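Local coordinates for amino acid ABC transporter, periplasmic amino acid-binding protein (Brucella ovis, PDB 4Z9N) that binds glutathione in its ligand cleft and probably delivers it or amino acids to an ABC importer in the inner membrane, at residues Glu72-Leu77 and Ile93-Ser98. Sequence-based numbering, arbitrary orientation. Where two conformers were deposited one is given.
With NA (sodium ion), chain K; GSH (glutathione), chain U; EDO (1,2-ethanediol), chain V.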
ATOM      1  N   GLU D  72      16.791  16.897 -10.290  1.00 23.33           N
ATOM      2  CA  GLU D  72      16.506  16.604 -11.688  1.00 24.37           C
ATOM      3  C   GLU D  72      15.703  15.311 -11.853  1.00 22.44           C
ATOM      4  O   GLU D  72      15.275  14.980 -12.954  1.00 20.49           O
ATOM      5  CB  GLU D  72      17.811  16.528 -12.480  1.00 32.44           C
ATOM      6  CG  GLU D  72      18.713  15.415 -12.031  1.00 32.93           C
ATOM      7  CD  GLU D  72      20.165  15.617 -12.450  1.00 35.23           C
ATOM      8  OE1 GLU D  72      20.449  16.520 -13.263  1.00 42.40           O
ATOM      9  OE2 GLU D  72      21.023  14.860 -11.961  1.00 28.13           O
ATOM     10  N   ARG D  73      15.482  14.590 -10.760  1.00 18.45           N
ATOM     11  CA  ARG D  73      14.886  13.251 -10.858  1.00 17.73           C
ATOM     12  C   ARG D  73      13.458  13.250 -11.425  1.00 17.48           C
ATOM     13  O   ARG D  73      13.103  12.378 -12.223  1.00 17.58           O
ATOM     14  CB  ARG D  73      14.902  12.558  -9.488  1.00 16.67           C
ATOM     15  CG  ARG D  73      14.263  13.388  -8.357  1.00 16.61           C
ATOM     16  CD  ARG D  73      14.354  12.699  -6.990  1.00 16.07           C
ATOM     17  NE  ARG D  73      14.214  13.689  -5.916  1.00 15.59           N
ATOM     18  CZ  ARG D  73      13.846  13.424  -4.663  1.00 14.13           C
ATOM     19  NH1 ARG D  73      13.525  12.187  -4.288  1.00 13.49           N
ATOM     20  NH2 ARG D  73      13.781  14.416  -3.781  1.00 14.83           N
ATOM     21  N   PHE D  74      12.623  14.211 -11.030  1.00 17.23           N
ATOM     22  CA  PHE D  74      11.237  14.158 -11.506  1.00 17.00           C
ATOM     23  C   PHE D  74      11.151  14.586 -12.985  1.00 20.80           C
ATOM     24  O   PHE D  74      10.377  14.012 -13.752  1.00 21.42           O
ATOM     25  CB  PHE D  74      10.327  15.013 -10.612  1.00 19.12           C
ATOM     26  CG  PHE D  74      10.325  14.566  -9.184  1.00 18.09           C
ATOM     27  CD1 PHE D  74       9.829  13.315  -8.842  1.00 17.77           C
ATOM     28  CD2 PHE D  74      10.897  15.366  -8.197  1.00 18.71           C
ATOM     29  CE1 PHE D  74       9.846  12.871  -7.524  1.00 15.30           C
ATOM     30  CE2 PHE D  74      10.925  14.948  -6.877  1.00 17.80           C
ATOM     31  CZ  PHE D  74      10.402  13.693  -6.530  1.00 17.01           C
ATOM     32  N   THR D  75      11.957  15.575 -13.366  0.66 21.70           N
ATOM     33  CA  THR D  75      11.971  16.075 -14.738  0.66 23.41           C
ATOM     34  C   THR D  75      12.355  14.954 -15.703  0.66 25.59           C
ATOM     35  O   THR D  75      11.749  14.794 -16.763  0.66 21.47           O
ATOM     36  CB  THR D  75      12.952  17.251 -14.903  0.66 23.48           C
ATOM     37  OG1 THR D  75      12.618  18.283 -13.966  0.66 22.88           O
ATOM     38  CG2 THR D  75      12.881  17.809 -16.315  0.66 23.06           C
ATOM     39  N   ALA D  76      13.355  14.173 -15.303  1.00 22.07           N
ATOM     40  CA  ALA D  76      13.854  13.062 -16.112  1.00 24.91           C
ATOM     41  C   ALA D  76      12.747  12.045 -16.385  1.00 23.64           C
ATOM     42  O   ALA D  76      12.682  11.475 -17.465  1.00 21.12           O
ATOM     43  CB  ALA D  76      15.035  12.381 -15.422  1.00 20.69           C
ATOM     44  N   LEU D  77      11.873  11.819 -15.406  1.00 19.28           N
ATOM     45  CA  LEU D  77      10.776  10.878 -15.599  1.00 18.80           C
ATOM     46  C   LEU D  77       9.649  11.522 -16.418  1.00 23.93           C
ATOM     47  O   LEU D  77       9.095  10.896 -17.324  1.00 19.74           O
ATOM     48  CB  LEU D  77      10.250  10.382 -14.250  1.00 17.48           C
ATOM     49  CG  LEU D  77       9.102   9.362 -14.236  1.00 16.93           C
ATOM     50  CD1 LEU D  77       9.475   8.075 -14.975  1.00 18.47           C
ATOM     51  CD2 LEU D  77       8.687   9.045 -12.800  1.00 18.07           C
ATOM     52  N   ILE D  93       1.591  13.388  -1.142  1.00  8.85           N
ATOM     53  CA  ILE D  93       0.435  13.769  -1.942  1.00  9.94           C
ATOM     54  C   ILE D  93       0.802  14.758  -3.071  1.00 11.03           C
ATOM     55  O   ILE D  93       0.293  14.632  -4.178  1.00 13.12           O
ATOM     56  CB  ILE D  93      -0.705  14.331  -1.060  1.00  8.63           C
ATOM     57  CG1 ILE D  93      -1.971  14.531  -1.897  1.00 11.03           C
ATOM     58  CG2 ILE D  93      -0.325  15.655  -0.370  1.00 11.83           C
ATOM     59  CD1 ILE D  93      -3.191  14.873  -1.048  1.00 15.15           C
ATOM     60  N   SER D  94       1.685  15.714  -2.800  0.60 13.67           N
ATOM     61  CA  SER D  94       2.002  16.725  -3.804  0.60 13.74           C
ATOM     62  C   SER D  94       2.726  16.097  -4.997  0.60 12.24           C
ATOM     63  O   SER D  94       2.530  16.515  -6.140  0.60 13.42           O
ATOM     64  CB  SER D  94       2.834  17.860  -3.198  0.60 16.35           C
ATOM     65  OG  SER D  94       4.051  17.397  -2.632  0.60 16.49           O
ATOM     66  N   ARG D  95       3.538  15.078  -4.743  1.00 11.93           N
ATOM     67  CA  ARG D  95       4.219  14.395  -5.839  1.00 12.82           C
ATOM     68  C   ARG D  95       3.242  13.498  -6.612  1.00 13.34           C
ATOM     69  O   ARG D  95       3.475  13.174  -7.777  1.00 13.87           O
ATOM     70  CB  ARG D  95       5.415  13.606  -5.309  1.00 12.21           C
ATOM     71  CG  ARG D  95       6.486  14.531  -4.757  1.00 14.18           C
ATOM     72  CD  ARG D  95       7.560  13.735  -4.017  1.00 11.26           C
ATOM     73  NE  ARG D  95       8.661  14.604  -3.611  1.00 13.86           N
ATOM     74  CZ  ARG D  95       9.747  14.163  -2.972  1.00 13.35           C
ATOM     75  NH1 ARG D  95       9.851  12.877  -2.668  1.00 12.49           N
ATOM     76  NH2 ARG D  95      10.720  15.001  -2.642  1.00 12.40           N
ATOM     77  N   ASP D  96       2.123  13.154  -5.979  1.00 14.61           N
ATOM     78  CA  ASP D  96       1.103  12.280  -6.575  1.00 15.58           C
ATOM     79  C   ASP D  96       0.105  13.093  -7.412  1.00 12.10           C
ATOM     80  O   ASP D  96      -0.480  12.596  -8.382  1.00 13.19           O
ATOM     81  CB  ASP D  96       0.373  11.519  -5.448  1.00 12.44           C
ATOM     82  CG  ASP D  96      -0.222  10.177  -5.883  1.00 13.73           C
ATOM     83  OD1 ASP D  96      -0.087   9.748  -7.055  1.00 14.40           O
ATOM     84  OD2 ASP D  96      -0.802   9.512  -4.987  1.00 12.31           O
ATOM     85  N   THR D  97      -0.079  14.360  -7.054  1.00 13.46           N
ATOM     86  CA  THR D  97      -1.152  15.151  -7.655  1.00 14.81           C
ATOM     87  C   THR D  97      -0.694  16.249  -8.605  1.00 20.38           C
ATOM     88  O   THR D  97      -1.450  16.662  -9.471  1.00 21.27           O
ATOM     89  CB  THR D  97      -1.994  15.852  -6.582  1.00 15.11           C
ATOM     90  OG1 THR D  97      -1.144  16.694  -5.791  1.00 15.70           O
ATOM     91  CG2 THR D  97      -2.660  14.822  -5.693  1.00 15.07           C
ATOM     92  N   SER D  98       0.519  16.748  -8.409  1.00 16.44           N
ATOM     93  CA  SER D  98       0.962  17.942  -9.123  1.00 14.35           C
ATOM     94  C   SER D  98       2.051  17.723 -10.175  1.00 16.78           C
ATOM     95  O   SER D  98       2.453  18.676 -10.848  1.00 18.96           O
ATOM     96  CB  SER D  98       1.444  18.996  -8.111  1.00 21.94           C
ATOM     97  OG  SER D  98       2.697  18.640  -7.532  1.00 23.39           O
TER
HETATM   98 NA    NA K 405      -0.953  10.489  -9.223  1.00 13.31          NA
HETATM   99  N1  GSH U 401      13.426  10.604   0.383  1.00 12.03           N
HETATM  100  CA1 GSH U 401      13.715  12.038   0.339  1.00 10.27           C
HETATM  101  C1  GSH U 401      12.950  12.650  -0.833  1.00 12.10           C
HETATM  102  O11 GSH U 401      12.939  13.905  -0.969  1.00 15.66           O
HETATM  103  O12 GSH U 401      12.344  11.918  -1.663  1.00 11.89           O
HETATM  104  CB1 GSH U 401      15.213  12.319   0.133  1.00  9.38           C
HETATM  105  CG1 GSH U 401      15.663  11.680  -1.195  1.00 10.87           C
HETATM  106  CD1 GSH U 401      17.068  12.170  -1.525  1.00 16.59           C
HETATM  107  OE1 GSH U 401      17.318  12.716  -2.555  1.00 17.25           O
HETATM  108  N2  GSH U 401      18.108  11.944  -0.550  1.00 15.97           N
HETATM  109  CA2 GSH U 401      19.439  12.435  -0.857  1.00 18.95           C
HETATM  110  C2  GSH U 401      20.035  11.759  -2.100  1.00 16.60           C
HETATM  111  O2  GSH U 401      19.640  10.730  -2.548  1.00 16.80           O
HETATM  112  CB2 GSH U 401      20.341  12.345   0.379  1.00 18.47           C
HETATM  113  SG2 GSH U 401      20.757  10.631   0.806  1.00 23.59           S
HETATM  114  N3  GSH U 401      21.104  12.469  -2.768  1.00 16.84           N
HETATM  115  CA3 GSH U 401      21.711  11.909  -3.945  1.00 20.58           C
HETATM  116  C3  GSH U 401      21.704  12.970  -5.045  1.00 19.23           C
HETATM  117  O31 GSH U 401      22.399  12.774  -6.076  1.00 23.49           O
HETATM  118  O32 GSH U 401      21.001  14.021  -4.930  1.00 19.53           O
HETATM  119  C1  EDO V 402       9.845  18.177  -1.625  1.00 21.46           C
HETATM  120  O1  EDO V 402      10.771  17.895  -2.684  1.00 22.59           O
HETATM  121  C2  EDO V 402       8.468  18.524  -2.178  1.00 22.48           C
HETATM  122  O2  EDO V 402       8.003  17.517  -3.085  1.00 23.85           O
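The carboxylate end of the glutathione pocket is built where Arg73 and Arg95 converge on one carboxylate. Their NH2 atoms come within 3.3 Å, both donors and so unbonded to each other, with the guanidinium planes turned 76° apart; the shared anion probably offsets the two charges. Between them the two groups deliver four hydrogen bonds to this carboxylate, a double fork in which each oxygen receives one bond from each arginine. Arg73 NH1 reaches O12 at 2.9 Å, while its NH2 points almost straight at O11 (179° at the hydrogen). Arg95 matches this with NH1 on O12 and NH2 on O11, the latter at 3.0 Å. The carboxylate so gripped belongs to the gamma-glutamyl residue, whose free amino-acid head is consistent with amino-acid recognition by family 3 solute-binding proteins, members of the periplasmic binding protein clan. Phe74 CZ lies over one face of the Arg95 guanidinium, offset toward the rim and 3.5 Å from Arg95 NE, and also over a face of the Arg73 guanidinium. With CG beside its backbone N (chi1 -66°) and an extended chain beyond, Arg95 reaches from helix 93-97 to the carboxylate. A 1,2-ethanediol molecule, probably from the crystallisation liquor, accepts from its NE and NH2. Ala70 O, Thr89 OG1 and Gly140 O bond Arg73 NE, NH1 and NH2 respectively, and Thr90 O takes a further bond from Arg95 NH1.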